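Local structure of anopheles gambiae adenosine kinase (Anopheles gambiae, 3LOO) at residues I93-R98 with E356-F361; E110-L115 with Y128-T133; V217-K222 with A242-K247; R262-P267 with L287-G292. The protein catalyses the phosphorylation of adenosine to AMP, probably drawing the phosphate from ATP as other adenosine kinases of the pfkB family do. All coordinates share one frame; numbering follows the deposited sequence.

Interaction 1 (I93-R98 with E356-F361); sequences ILQRPR and EGEPSF
Pro359 meets the end of helix 82-94 through its ring, and loose van der Waals contact with that ring makes up most of the interface. Its CG sits 3.8 Å from Gln95 CG, and the amide carbon CD of Gln95 comes within 4.1 Å of Pro359 CD, so the glutamine chain lies obliquely across the corner of the ring. Gln95 CG stands anti to the carbonyl carbon (chi1 -65°) and the chain then bends at chi2, bringing CG and CD beside the proline. On the other flank, Pro359 CB packs 4.1 Å from Ile93 CA.

The polar groups add proximity without bonding. Ile93 O lies 3.9 Å from Pro359 CG, and no hydrogen bond joins the two segments. The Glu358 carboxylate is in the neighbourhood of Gln95, again with no bond. Nearby, Gly357 O accepts a hydrogen bond from Trp92 NE1.

Meanwhile the Ile93 side chain heads into helices 315-328 and 333-350. Gln95, with positive phi, is where the chain leaves the helix. This is a solvent-facing C-terminal tail laid over a helix end, at the periphery of the alpha/beta pfkB-family fold.

Interaction 2 (E110-L115 with Y128-T133); sequences EYARIL and YQRSAT
Tyr128 and Leu115 make the tight half of this contact. The phenol oxygen presses against the base of the leucine, with Tyr128 OH 3.3 Å from Leu115 CB and 3.4 Å from the backbone carbon Leu115 C. CB is the part of the leucine side chain that is touched, rather than the two terminal methyls. The ring gets there because its CG stands anti to the Tyr128 carbonyl carbon (chi1 -68°), which sends the long axis from the strand to the helix. Ala112 O lies obliquely to the same ring, 4.2 Å from Tyr128 CE2. The hydroxyl is not left bare among hydrocarbon: it is hydrogen-bonded to Gln84 OE1.

Two residues along the strand, at Arg130, the packing thins. The arginine chain bends at chi2 and brings NH1 to 3.5 Å from Ala112 CB, the helix's small residue on this side. Arg130 is exposed, and its polar partners are feeble: a weak hydrogen bond from NH1 to Gly107 O and a long, weak ion pair from NH2 to Glu116 OE1. Helix 110-115 and strand 128-131 run almost exactly antiparallel (172°), their axes 11.3 Å apart, as expected where the helix of a beta-alpha-beta crossover, here strand 100-107, helix 110-122 and strand 125-131, runs back against the strands.

With no hydrogen bond across the segments, helix and strand meet through a few van der Waals contacts, while the polar ends of Tyr128 and Arg130 find their partners elsewhere, the tyrosine firmly and the arginine loosely.

Interaction 3 (V217-K222 with A242-K247); sequences VPQFYK and AIALAK
Pro218 packs its ring against the backbone of helix 239-248 at Leu245. Its CB is 3.8 Å from Leu245 CA, and its CG lies 3.9 Å from Leu245 N, so the ring rests on the main chain more than on the leucine side chain. The neighbouring small residue closes the apolar patch: Pro218 CG is 4.1 Å from Ala244 CB.

Beside the proline comes Gln219. Its chain starts with CG anti to the carbonyl carbon (chi1 -74°) and then runs extended, bringing the amide across to Ala244, with NE2 3.9 Å from Ala244 CB. A single water completes the polar link. It accepts from Gln219 NE2 at 3.2 Å and donates to Ala244 O at 2.8 Å, tying the glutamine amide to the helix backbone where no direct hydrogen bond exists.

Further out, the partners are set by the surrounding structure. Pro218 costs helix 216-220 no hydrogen bond, since its N, in the first turn, would have no i-4 carbonyl within the helix to bond. Ala244 also touches Pro215, and the Leu245 side chain goes to Leu212, Phe229 and Ile263. Just past the short helix, Lys222 NZ bonds to Glu248 O and its charge sits against the Phe249 ring, a second link between the same two regions.

Strands 207-211 and 234-238 are adjacent and parallel, and the helices that follow them meet here, an arrangement typical of the layered alpha/beta core of pfkB-family kinases.

Interaction 4 (R262-P267 with L287-G292); sequences RIAALP and LLIEAG
Ile289 is where strand 284-290 first reaches Ala264, near the end of helix 256-264. The touching branch is the methyl CG2, 3.9 Å from Ala264 CB; it stands anti to the Ile289 backbone N, with chi1 at -52°, and this turns it to the alanine while the longer CG1 arm goes elsewhere. Lys261, on the same helix, is another neighbour of this side chain.

At Glu290 the backbone does the work. Its carbonyl carbon C lies 4.3 Å from Ala264 CB, while the carboxylate chain sets off away from the helix. Ala291 then comes in closest. Its N is 3.8 Å from Ala264 CB, the two CB atoms of Ala264 and Ala291 are 4.2 Å apart, and Ala291 CB sits 3.4 Å from Ala264 O. Gly292 follows at positive phi (85°), and the chain turns off.

Ala264 O has a true polar partner in Arg275 NH1. The contact itself is van der Waals, without a hydrogen bond across it: with two small residues facing each other, the chains come to 4.8 Å between the CA atoms of Ala264 and Ala291. The Arg275 backbone pairs with Ala291, while its guanidinium bonds one carbonyl at the helix end, that of Ala264, and two in the loop after it, Leu266 O and Pro267 O, where its positive charge would probably suit the C-terminal pole of the helix.

In the fold
Interaction 1 is the surface contact of the four, a loop and a helix end meeting round a proline, and its segments close a long chain loop within which the other three lie. Interactions 2 and 3 are mostly buried, interaction 4 partly so. Interactions 2 and 4 both reach the nine-stranded sheet, but on opposite sides of the chain's centre, about 38 Å apart between centres. Interactions 3 and 4 are neighbours: helices 239-248 and 256-264 follow each other, and Leu245 CD1 packs 3.9 Å from Ile263 CD1. None has a direct hydrogen bond between its segments; apolar side-chain packing is clearest in interactions 3 and 4. Interaction 3 alone adds a bridging water, while Tyr128 in interaction 2 and Ala264 O in interaction 4 have polar partners outside.

Interaction 1 (I93-R98 with E356-F361)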
loop_
_atom_site.group_PDB
_atom_site.type_symbol
_atom_site.label_atom_id
_atom_site.label_comp_id
_atom_site.label_asym_id
_atom_site.label_seq_id
_atom_site.Cartn_x
_atom_site.Cartn_y
_atom_site.Cartn_z
ATOM N N ILE A 93 7.142 -2.077 14.358
ATOM C CA ILE A 93 8.195 -1.121 14.737
ATOM C C ILE A 93 7.781 -0.264 15.954
ATOM O O ILE A 93 8.544 -0.094 16.895
ATOM C CB ILE A 93 8.617 -0.243 13.520
ATOM C CG1 ILE A 93 9.182 -1.131 12.392
ATOM C CG2 ILE A 93 9.608 0.886 13.940
ATOM C CD1 ILE A 93 9.313 -0.451 11.076
ATOM N N LEU A 94 6.560 0.246 15.961
ATOM C CA LEU A 94 6.121 1.084 17.063
ATOM C C LEU A 94 6.087 0.347 18.407
ATOM O O LEU A 94 6.406 0.940 19.445
ATOM C CB LEU A 94 4.731 1.628 16.764
ATOM C CG LEU A 94 4.457 3.077 16.317
ATOM C CD1 LEU A 94 5.665 3.960 15.950
ATOM C CD2 LEU A 94 3.298 3.130 15.287
ATOM N N GLN A 95 5.680 -0.927 18.409
ATOM C CA GLN A 95 5.477 -1.653 19.675
ATOM C C GLN A 95 4.511 -0.902 20.606
ATOM O O GLN A 95 4.723 -0.773 21.811
ATOM C CB GLN A 95 6.824 -1.910 20.367
ATOM C CG GLN A 95 7.753 -2.872 19.562
ATOM C CD GLN A 95 7.232 -4.313 19.528
ATOM O OE1 GLN A 95 7.059 -4.917 18.451
ATOM N NE2 GLN A 95 6.981 -4.880 20.709
ATOM N N ARG A 96 3.459 -0.353 20.032
ATOM C CA ARG A 96 2.448 0.306 20.836
ATOM C C ARG A 96 1.158 0.076 20.088
ATOM O O ARG A 96 0.886 0.794 19.108
ATOM C CB ARG A 96 2.752 1.792 21.031
ATOM C CG ARG A 96 1.682 2.466 21.829
ATOM C CD ARG A 96 1.772 3.992 21.725
ATOM N NE ARG A 96 0.748 4.534 22.608
ATOM C CZ ARG A 96 -0.557 4.456 22.402
ATOM N NH1 ARG A 96 -1.045 3.870 21.303
ATOM N NH2 ARG A 96 -1.389 4.977 23.293
ATOM N N PRO A 97 0.373 -0.923 20.538
ATOM C CA PRO A 97 -0.855 -1.306 19.878
ATOM C C PRO A 97 -1.846 -0.149 19.753
ATOM O O PRO A 97 -1.876 0.767 20.607
ATOM C CB PRO A 97 -1.413 -2.434 20.784
ATOM C CG PRO A 97 -0.183 -3.067 21.411
ATOM C CD PRO A 97 0.708 -1.840 21.658
ATOM N N ARG A 98 -2.628 -0.197 18.678
ATOM C CA ARG A 98 -3.747 0.747 18.433
ATOM C C ARG A 98 -3.318 2.109 17.954
ATOM O O ARG A 98 -4.166 2.987 17.768
ATOM C CB ARG A 98 -4.675 0.870 19.669
ATOM C CG ARG A 98 -5.454 -0.402 20.025
ATOM C CD ARG A 98 -6.226 -0.196 21.365
ATOM N NE ARG A 98 -6.965 1.080 21.369
ATOM C CZ ARG A 98 -8.231 1.238 21.002
ATOM N NH1 ARG A 98 -8.930 0.205 20.578
ATOM N NH2 ARG A 98 -8.808 2.445 21.076
ATOM N N GLU A 356 7.771 -11.532 15.074
ATOM C CA GLU A 356 8.022 -12.175 16.355
ATOM C C GLU A 356 9.255 -11.584 17.033
ATOM O O GLU A 356 9.361 -11.594 18.260
ATOM C CB GLU A 356 8.208 -13.668 16.154
ATOM C CG GLU A 356 7.016 -14.358 15.515
ATOM C CD GLU A 356 7.129 -15.868 15.578
ATOM O OE1 GLU A 356 6.073 -16.545 15.553
ATOM O OE2 GLU A 356 8.269 -16.377 15.658
ATOM N N GLY A 357 10.187 -11.078 16.231
ATOM C CA GLY A 357 11.370 -10.409 16.748
ATOM C C GLY A 357 11.102 -9.082 17.447
ATOM O O GLY A 357 9.955 -8.623 17.572
ATOM N N GLU A 358 12.189 -8.484 17.918
ATOM C CA GLU A 358 12.196 -7.162 18.524
ATOM C C GLU A 358 12.811 -6.209 17.489
ATOM O O GLU A 358 13.943 -6.422 17.070
ATOM C CB GLU A 358 13.061 -7.203 19.789
ATOM C CG GLU A 358 13.324 -5.865 20.462
ATOM C CD GLU A 358 12.303 -5.541 21.540
ATOM O OE1 GLU A 358 11.096 -5.485 21.218
ATOM O OE2 GLU A 358 12.712 -5.346 22.714
ATOM N N PRO A 359 12.068 -5.176 17.056
ATOM C CA PRO A 359 12.656 -4.169 16.159
ATOM C C PRO A 359 13.876 -3.471 16.792
ATOM O O PRO A 359 13.793 -2.950 17.899
ATOM C CB PRO A 359 11.510 -3.167 15.956
ATOM C CG PRO A 359 10.570 -3.415 17.074
ATOM C CD PRO A 359 10.662 -4.873 17.371
ATOM N N SER A 360 14.997 -3.462 16.087
ATOM C CA SER A 360 16.248 -2.904 16.625
ATOM C C SER A 360 16.822 -1.787 15.736
ATOM O O SER A 360 18.039 -1.651 15.612
ATOM C CB SER A 360 17.273 -4.017 16.720
ATOM O OG SER A 360 17.501 -4.520 15.415
ATOM N N PHE A 361 15.942 -1.008 15.111
ATOM C CA PHE A 361 16.360 -0.003 14.145
ATOM C C PHE A 361 17.156 1.150 14.789
ATOM O O PHE A 361 16.797 1.653 15.853
ATOM C CB PHE A 361 15.147 0.520 13.369
ATOM C CG PHE A 361 15.437 1.739 12.544
ATOM C CD1 PHE A 361 16.353 1.687 11.496
ATOM C CD2 PHE A 361 14.802 2.937 12.821
ATOM C CE1 PHE A 361 16.628 2.812 10.733
ATOM C CE2 PHE A 361 15.078 4.082 12.063
ATOM C CZ PHE A 361 15.993 4.015 11.017
#

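Interaction 2 (E110-L115 with Y128-T133)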
loop_
_atom_site.group_PDB
_atom_site.type_symbol
_atom_site.label_atom_id
_atom_site.label_comp_id
_atom_site.label_asym_id
_atom_site.label_seq_id
_atom_site.Cartn_x
_atom_site.Cartn_y
_atom_site.Cartn_z
ATOM N N GLU A 110 -13.634 -17.765 7.078
ATOM C CA GLU A 110 -12.363 -18.139 7.686
ATOM C C GLU A 110 -11.228 -17.196 7.263
ATOM O O GLU A 110 -10.317 -16.973 8.037
ATOM C CB GLU A 110 -11.900 -19.530 7.264
ATOM C CG GLU A 110 -12.805 -20.668 7.519
ATOM C CD GLU A 110 -12.135 -21.959 7.109
ATOM O OE1 GLU A 110 -12.432 -22.462 6.017
ATOM O OE2 GLU A 110 -11.244 -22.415 7.859
ATOM N N TYR A 111 -11.259 -16.736 6.009
ATOM C CA TYR A 111 -10.182 -15.896 5.484
ATOM C C TYR A 111 -10.140 -14.602 6.250
ATOM O O TYR A 111 -9.066 -14.138 6.541
ATOM C CB TYR A 111 -10.349 -15.609 3.972
ATOM C CG TYR A 111 -9.958 -16.745 3.051
ATOM C CD1 TYR A 111 -9.381 -17.925 3.539
ATOM C CD2 TYR A 111 -10.153 -16.632 1.671
ATOM C CE1 TYR A 111 -8.996 -18.954 2.672
ATOM C CE2 TYR A 111 -9.767 -17.620 0.813
ATOM C CZ TYR A 111 -9.196 -18.785 1.311
ATOM O OH TYR A 111 -8.846 -19.774 0.419
ATOM N N ALA A 112 -11.311 -14.018 6.564
ATOM C CA ALA A 112 -11.344 -12.791 7.343
ATOM C C ALA A 112 -10.726 -12.975 8.745
ATOM O O ALA A 112 -10.075 -12.049 9.229
ATOM C CB ALA A 112 -12.759 -12.212 7.452
ATOM N N ARG A 113 -10.907 -14.143 9.386
ATOM C CA ARG A 113 -10.306 -14.350 10.748
ATOM C C ARG A 113 -8.809 -14.490 10.693
ATOM O O ARG A 113 -8.139 -14.071 11.626
ATOM C CB ARG A 113 -10.815 -15.589 11.505
ATOM C CG ARG A 113 -12.074 -16.173 11.029
ATOM C CD ARG A 113 -12.478 -17.410 11.854
ATOM N NE ARG A 113 -12.846 -16.998 13.190
ATOM C CZ ARG A 113 -14.080 -16.675 13.529
ATOM N NH1 ARG A 113 -14.356 -16.288 14.770
ATOM N NH2 ARG A 113 -15.025 -16.745 12.622
ATOM N N ILE A 114 -8.269 -15.114 9.635
ATOM C CA ILE A 114 -6.817 -15.118 9.467
ATOM C C ILE A 114 -6.271 -13.675 9.401
ATOM O O ILE A 114 -5.264 -13.352 10.063
ATOM C CB ILE A 114 -6.358 -15.927 8.203
ATOM C CG1 ILE A 114 -6.629 -17.441 8.369
ATOM C CG2 ILE A 114 -4.876 -15.685 7.917
ATOM C CD1 ILE A 114 -6.912 -18.163 7.035
ATOM N N LEU A 115 -6.933 -12.811 8.609
ATOM C CA LEU A 115 -6.501 -11.397 8.450
ATOM C C LEU A 115 -6.656 -10.632 9.785
ATOM O O LEU A 115 -5.743 -9.989 10.256
ATOM C CB LEU A 115 -7.322 -10.701 7.355
ATOM C CG LEU A 115 -7.150 -11.267 5.938
ATOM C CD1 LEU A 115 -7.829 -10.329 4.937
ATOM C CD2 LEU A 115 -5.650 -11.477 5.584
ATOM N N TYR A 128 -12.817 -3.399 10.348
ATOM C CA TYR A 128 -13.341 -3.984 9.103
ATOM C C TYR A 128 -14.851 -3.771 8.984
ATOM O O TYR A 128 -15.592 -4.044 9.926
ATOM C CB TYR A 128 -13.102 -5.499 9.037
ATOM C CG TYR A 128 -11.673 -6.009 8.897
ATOM C CD1 TYR A 128 -10.648 -5.268 8.269
ATOM C CD2 TYR A 128 -11.352 -7.266 9.394
ATOM C CE1 TYR A 128 -9.334 -5.811 8.161
ATOM C CE2 TYR A 128 -10.069 -7.812 9.260
ATOM C CZ TYR A 128 -9.066 -7.084 8.652
ATOM O OH TYR A 128 -7.791 -7.678 8.584
ATOM N N GLN A 129 -15.292 -3.305 7.823
ATOM C CA GLN A 129 -16.669 -3.491 7.391
ATOM C C GLN A 129 -16.836 -4.982 7.006
ATOM O O GLN A 129 -15.878 -5.649 6.621
ATOM C CB GLN A 129 -16.969 -2.565 6.194
ATOM C CG GLN A 129 -18.414 -2.552 5.695
ATOM C CD GLN A 129 -18.654 -1.479 4.644
ATOM O OE1 GLN A 129 -17.724 -0.910 4.096
ATOM N NE2 GLN A 129 -19.914 -1.208 4.354
ATOM N N ARG A 130 -18.049 -5.501 7.147
ATOM C CA ARG A 130 -18.323 -6.922 6.928
ATOM C C ARG A 130 -19.301 -7.047 5.794
ATOM O O ARG A 130 -20.343 -6.407 5.801
ATOM C CB ARG A 130 -18.936 -7.591 8.171
ATOM C CG ARG A 130 -18.026 -7.688 9.342
ATOM C CD ARG A 130 -16.966 -8.618 8.972
ATOM N NE ARG A 130 -15.959 -8.706 10.003
ATOM C CZ ARG A 130 -15.195 -9.777 10.194
ATOM N NH1 ARG A 130 -15.363 -10.892 9.442
ATOM N NH2 ARG A 130 -14.291 -9.728 11.166
ATOM N N SER A 131 -18.955 -7.861 4.810
ATOM C CA SER A 131 -19.897 -8.231 3.754
ATOM C C SER A 131 -20.467 -9.625 4.051
ATOM O O SER A 131 -19.714 -10.603 4.219
ATOM C CB SER A 131 -19.186 -8.244 2.407
ATOM O OG SER A 131 -20.105 -8.504 1.363
ATOM N N ALA A 132 -21.783 -9.754 4.104
ATOM C CA ALA A 132 -22.341 -11.119 4.234
ATOM C C ALA A 132 -22.512 -11.809 2.865
ATOM O O ALA A 132 -22.676 -13.060 2.798
ATOM C CB ALA A 132 -23.642 -11.124 5.035
ATOM N N THR A 133 -22.426 -11.012 1.788
ATOM C CA THR A 133 -22.604 -11.534 0.415
ATOM C C THR A 133 -21.342 -11.960 -0.299
ATOM O O THR A 133 -21.416 -12.836 -1.158
ATOM C CB THR A 133 -23.377 -10.572 -0.523
ATOM O OG1 THR A 133 -22.581 -9.411 -0.788
ATOM C CG2 THR A 133 -24.740 -10.182 0.085
#

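Interaction 3 (V217-K222 with A242-K247)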
loop_
_atom_site.group_PDB
_atom_site.type_symbol
_atom_site.label_atom_id
_atom_site.label_comp_id
_atom_site.label_asym_id
_atom_site.label_seq_id
_atom_site.Cartn_x
_atom_site.Cartn_y
_atom_site.Cartn_z
ATOM N N VAL A 217 -2.992 1.515 -11.896
ATOM C CA VAL A 217 -3.701 2.595 -11.238
ATOM C C VAL A 217 -3.747 3.919 -12.070
ATOM O O VAL A 217 -4.822 4.437 -12.334
ATOM C CB VAL A 217 -3.215 2.791 -9.752
ATOM C CG1 VAL A 217 -3.749 4.105 -9.222
ATOM C CG2 VAL A 217 -3.670 1.550 -8.888
ATOM N N PRO A 218 -2.581 4.460 -12.483
ATOM C CA PRO A 218 -2.672 5.647 -13.374
ATOM C C PRO A 218 -3.256 5.350 -14.778
ATOM O O PRO A 218 -3.897 6.243 -15.398
ATOM C CB PRO A 218 -1.206 6.110 -13.508
ATOM C CG PRO A 218 -0.348 4.900 -13.139
ATOM C CD PRO A 218 -1.184 4.117 -12.125
ATOM N N GLN A 219 -3.066 4.111 -15.254
ATOM C CA GLN A 219 -3.640 3.683 -16.514
ATOM C C GLN A 219 -5.152 3.612 -16.464
ATOM O O GLN A 219 -5.787 3.890 -17.467
ATOM C CB GLN A 219 -3.097 2.323 -16.933
ATOM C CG GLN A 219 -1.687 2.420 -17.414
ATOM C CD GLN A 219 -0.949 1.116 -17.314
ATOM O OE1 GLN A 219 -1.562 0.068 -17.072
ATOM N NE2 GLN A 219 0.382 1.164 -17.480
ATOM N N PHE A 220 -5.728 3.193 -15.328
ATOM C CA PHE A 220 -7.190 2.993 -15.228
ATOM C C PHE A 220 -7.946 4.209 -14.664
ATOM O O PHE A 220 -9.137 4.405 -14.933
ATOM C CB PHE A 220 -7.502 1.812 -14.298
ATOM C CG PHE A 220 -7.324 0.421 -14.914
ATOM C CD1 PHE A 220 -6.636 0.207 -16.120
ATOM C CD2 PHE A 220 -7.806 -0.684 -14.226
ATOM C CE1 PHE A 220 -6.449 -1.091 -16.636
ATOM C CE2 PHE A 220 -7.603 -2.009 -14.730
ATOM C CZ PHE A 220 -6.928 -2.203 -15.949
ATOM N N TYR A 221 -7.275 5.003 -13.827
ATOM C CA TYR A 221 -7.994 6.032 -13.054
ATOM C C TYR A 221 -7.220 7.352 -13.121
ATOM O O TYR A 221 -6.906 7.989 -12.085
ATOM C CB TYR A 221 -8.176 5.581 -11.586
ATOM C CG TYR A 221 -8.530 4.139 -11.400
ATOM C CD1 TYR A 221 -9.786 3.629 -11.794
ATOM C CD2 TYR A 221 -7.621 3.265 -10.771
ATOM C CE1 TYR A 221 -10.113 2.270 -11.610
ATOM C CE2 TYR A 221 -7.954 1.948 -10.546
ATOM C CZ TYR A 221 -9.178 1.447 -10.985
ATOM O OH TYR A 221 -9.444 0.118 -10.765
ATOM N N LYS A 222 -6.880 7.755 -14.345
ATOM C CA LYS A 222 -6.009 8.911 -14.521
ATOM C C LYS A 222 -6.642 10.172 -13.940
ATOM O O LYS A 222 -5.974 10.944 -13.227
ATOM C CB LYS A 222 -5.684 9.139 -15.995
ATOM C CG LYS A 222 -4.600 10.154 -16.185
ATOM C CD LYS A 222 -5.095 11.293 -17.028
ATOM C CE LYS A 222 -4.077 12.413 -17.064
ATOM N NZ LYS A 222 -3.996 13.004 -18.415
ATOM N N ALA A 242 5.937 5.039 -11.456
ATOM C CA ALA A 242 6.282 6.403 -11.827
ATOM C C ALA A 242 6.325 6.614 -13.381
ATOM O O ALA A 242 5.774 7.600 -13.916
ATOM C CB ALA A 242 7.595 6.834 -11.148
ATOM N N ILE A 243 6.975 5.695 -14.077
ATOM C CA ILE A 243 6.979 5.680 -15.574
ATOM C C ILE A 243 5.565 5.517 -16.146
ATOM O O ILE A 243 5.152 6.274 -17.035
ATOM C CB ILE A 243 7.977 4.609 -16.087
ATOM C CG1 ILE A 243 9.383 5.078 -15.718
ATOM C CG2 ILE A 243 7.778 4.278 -17.624
ATOM C CD1 ILE A 243 10.474 3.956 -15.743
ATOM N N ALA A 244 4.787 4.586 -15.587
ATOM C CA ALA A 244 3.418 4.429 -15.996
ATOM C C ALA A 244 2.627 5.739 -15.830
ATOM O O ALA A 244 1.860 6.141 -16.726
ATOM C CB ALA A 244 2.761 3.253 -15.208
ATOM N N LEU A 245 2.825 6.440 -14.715
ATOM C CA LEU A 245 2.144 7.711 -14.503
ATOM C C LEU A 245 2.554 8.777 -15.550
ATOM O O LEU A 245 1.707 9.499 -16.089
ATOM C CB LEU A 245 2.400 8.240 -13.076
ATOM C CG LEU A 245 1.750 9.582 -12.702
ATOM C CD1 LEU A 245 1.749 9.766 -11.207
ATOM C CD2 LEU A 245 2.572 10.734 -13.270
ATOM N N ALA A 246 3.855 8.875 -15.775
ATOM C CA ALA A 246 4.455 9.776 -16.754
ATOM C C ALA A 246 3.871 9.585 -18.171
ATOM O O ALA A 246 3.578 10.577 -18.843
ATOM C CB ALA A 246 5.965 9.595 -16.772
ATOM N N LYS A 247 3.658 8.342 -18.591
ATOM C CA LYS A 247 2.964 8.057 -19.874
ATOM C C LYS A 247 1.542 8.619 -19.878
ATOM O O LYS A 247 1.182 9.314 -20.809
ATOM C CB LYS A 247 2.892 6.559 -20.199
ATOM C CG LYS A 247 4.231 5.797 -20.102
ATOM C CD LYS A 247 5.096 5.915 -21.355
ATOM C CE LYS A 247 6.433 5.144 -21.201
ATOM N NZ LYS A 247 6.177 3.673 -21.062
HETATM O O HOH W 1 0.877 4.153 -18.415
#

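Interaction 4 (R262-P267 with L287-G292)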
loop_
_atom_site.group_PDB
_atom_site.type_symbol
_atom_site.label_atom_id
_atom_site.label_comp_id
_atom_site.label_asym_id
_atom_site.label_seq_id
_atom_site.Cartn_x
_atom_site.Cartn_y
_atom_site.Cartn_z
ATOM N N ARG A 262 8.238 16.850 -11.576
ATOM C CA ARG A 262 6.986 17.291 -12.177
ATOM C C ARG A 262 5.801 16.972 -11.269
ATOM O O ARG A 262 4.917 17.813 -11.085
ATOM C CB ARG A 262 6.723 16.620 -13.556
ATOM C CG ARG A 262 7.674 16.946 -14.707
ATOM C CD ARG A 262 7.252 18.168 -15.514
ATOM N NE ARG A 262 6.190 17.976 -16.521
ATOM C CZ ARG A 262 6.366 17.534 -17.784
ATOM N NH1 ARG A 262 7.558 17.127 -18.245
ATOM N NH2 ARG A 262 5.318 17.463 -18.586
ATOM N N ILE A 263 5.748 15.749 -10.741
ATOM C CA ILE A 263 4.652 15.405 -9.812
ATOM C C ILE A 263 4.693 16.306 -8.547
ATOM O O ILE A 263 3.660 16.842 -8.123
ATOM C CB ILE A 263 4.707 13.931 -9.377
ATOM C CG1 ILE A 263 4.571 12.973 -10.592
ATOM C CG2 ILE A 263 3.650 13.662 -8.269
ATOM C CD1 ILE A 263 5.079 11.500 -10.248
ATOM N N ALA A 264 5.887 16.460 -7.977
ATOM C CA ALA A 264 6.075 17.249 -6.745
ATOM C C ALA A 264 5.569 18.688 -6.954
ATOM O O ALA A 264 5.003 19.278 -6.032
ATOM C CB ALA A 264 7.527 17.253 -6.291
ATOM N N ALA A 265 5.725 19.204 -8.185
ATOM C CA ALA A 265 5.427 20.613 -8.477
ATOM C C ALA A 265 3.975 20.877 -8.796
ATOM O O ALA A 265 3.599 22.022 -8.971
ATOM C CB ALA A 265 6.359 21.157 -9.610
ATOM N N LEU A 266 3.136 19.844 -8.841
ATOM C CA LEU A 266 1.729 20.034 -9.128
ATOM C C LEU A 266 1.040 20.922 -8.098
ATOM O O LEU A 266 1.427 20.929 -6.921
ATOM C CB LEU A 266 0.990 18.689 -9.243
ATOM C CG LEU A 266 1.233 17.792 -10.473
ATOM C CD1 LEU A 266 0.775 16.366 -10.181
ATOM C CD2 LEU A 266 0.508 18.333 -11.711
ATOM N N PRO A 267 -0.008 21.662 -8.522
ATOM C CA PRO A 267 -0.773 22.501 -7.599
ATOM C C PRO A 267 -1.165 21.725 -6.344
ATOM O O PRO A 267 -1.500 20.551 -6.418
ATOM C CB PRO A 267 -2.031 22.845 -8.409
ATOM C CG PRO A 267 -1.523 22.875 -9.842
ATOM C CD PRO A 267 -0.485 21.789 -9.917
ATOM N N LEU A 287 14.655 7.295 -4.027
ATOM C CA LEU A 287 14.763 8.694 -4.420
ATOM C C LEU A 287 13.740 9.549 -3.690
ATOM O O LEU A 287 12.563 9.194 -3.625
ATOM C CB LEU A 287 14.565 8.881 -5.932
ATOM C CG LEU A 287 15.275 7.921 -6.877
ATOM C CD1 LEU A 287 14.714 8.133 -8.289
ATOM C CD2 LEU A 287 16.820 8.116 -6.797
ATOM N N LEU A 288 14.208 10.670 -3.141
ATOM C CA LEU A 288 13.363 11.633 -2.447
ATOM C C LEU A 288 13.321 12.915 -3.249
ATOM O O LEU A 288 14.376 13.542 -3.511
ATOM C CB LEU A 288 13.901 11.939 -1.024
ATOM C CG LEU A 288 13.347 13.200 -0.319
ATOM C CD1 LEU A 288 11.849 13.106 -0.101
ATOM C CD2 LEU A 288 14.075 13.436 1.028
ATOM N N ILE A 289 12.112 13.328 -3.602
ATOM C CA ILE A 289 11.902 14.585 -4.285
ATOM C C ILE A 289 10.999 15.473 -3.442
ATOM O O ILE A 289 9.913 15.037 -3.036
ATOM C CB ILE A 289 11.250 14.381 -5.697
ATOM C CG1 ILE A 289 12.037 13.358 -6.540
ATOM C CG2 ILE A 289 11.130 15.729 -6.439
ATOM C CD1 ILE A 289 11.471 11.911 -6.532
ATOM N N GLU A 290 11.447 16.704 -3.176
ATOM C CA GLU A 290 10.641 17.683 -2.477
ATOM C C GLU A 290 10.314 18.828 -3.389
ATOM O O GLU A 290 11.196 19.362 -4.056
ATOM C CB GLU A 290 11.365 18.259 -1.237
ATOM C CG GLU A 290 10.431 19.208 -0.423
ATOM C CD GLU A 290 11.112 19.879 0.775
ATOM O OE1 GLU A 290 12.054 20.690 0.579
ATOM O OE2 GLU A 290 10.679 19.606 1.910
ATOM N N ALA A 291 9.057 19.246 -3.380
ATOM C CA ALA A 291 8.669 20.411 -4.148
ATOM C C ALA A 291 9.549 21.602 -3.735
ATOM O O ALA A 291 9.957 21.721 -2.563
ATOM C CB ALA A 291 7.214 20.720 -3.922
ATOM N N GLY A 292 9.874 22.452 -4.692
ATOM C CA GLY A 292 10.622 23.670 -4.392
ATOM C C GLY A 292 12.132 23.480 -4.356
ATOM O O GLY A 292 12.857 24.358 -3.870
#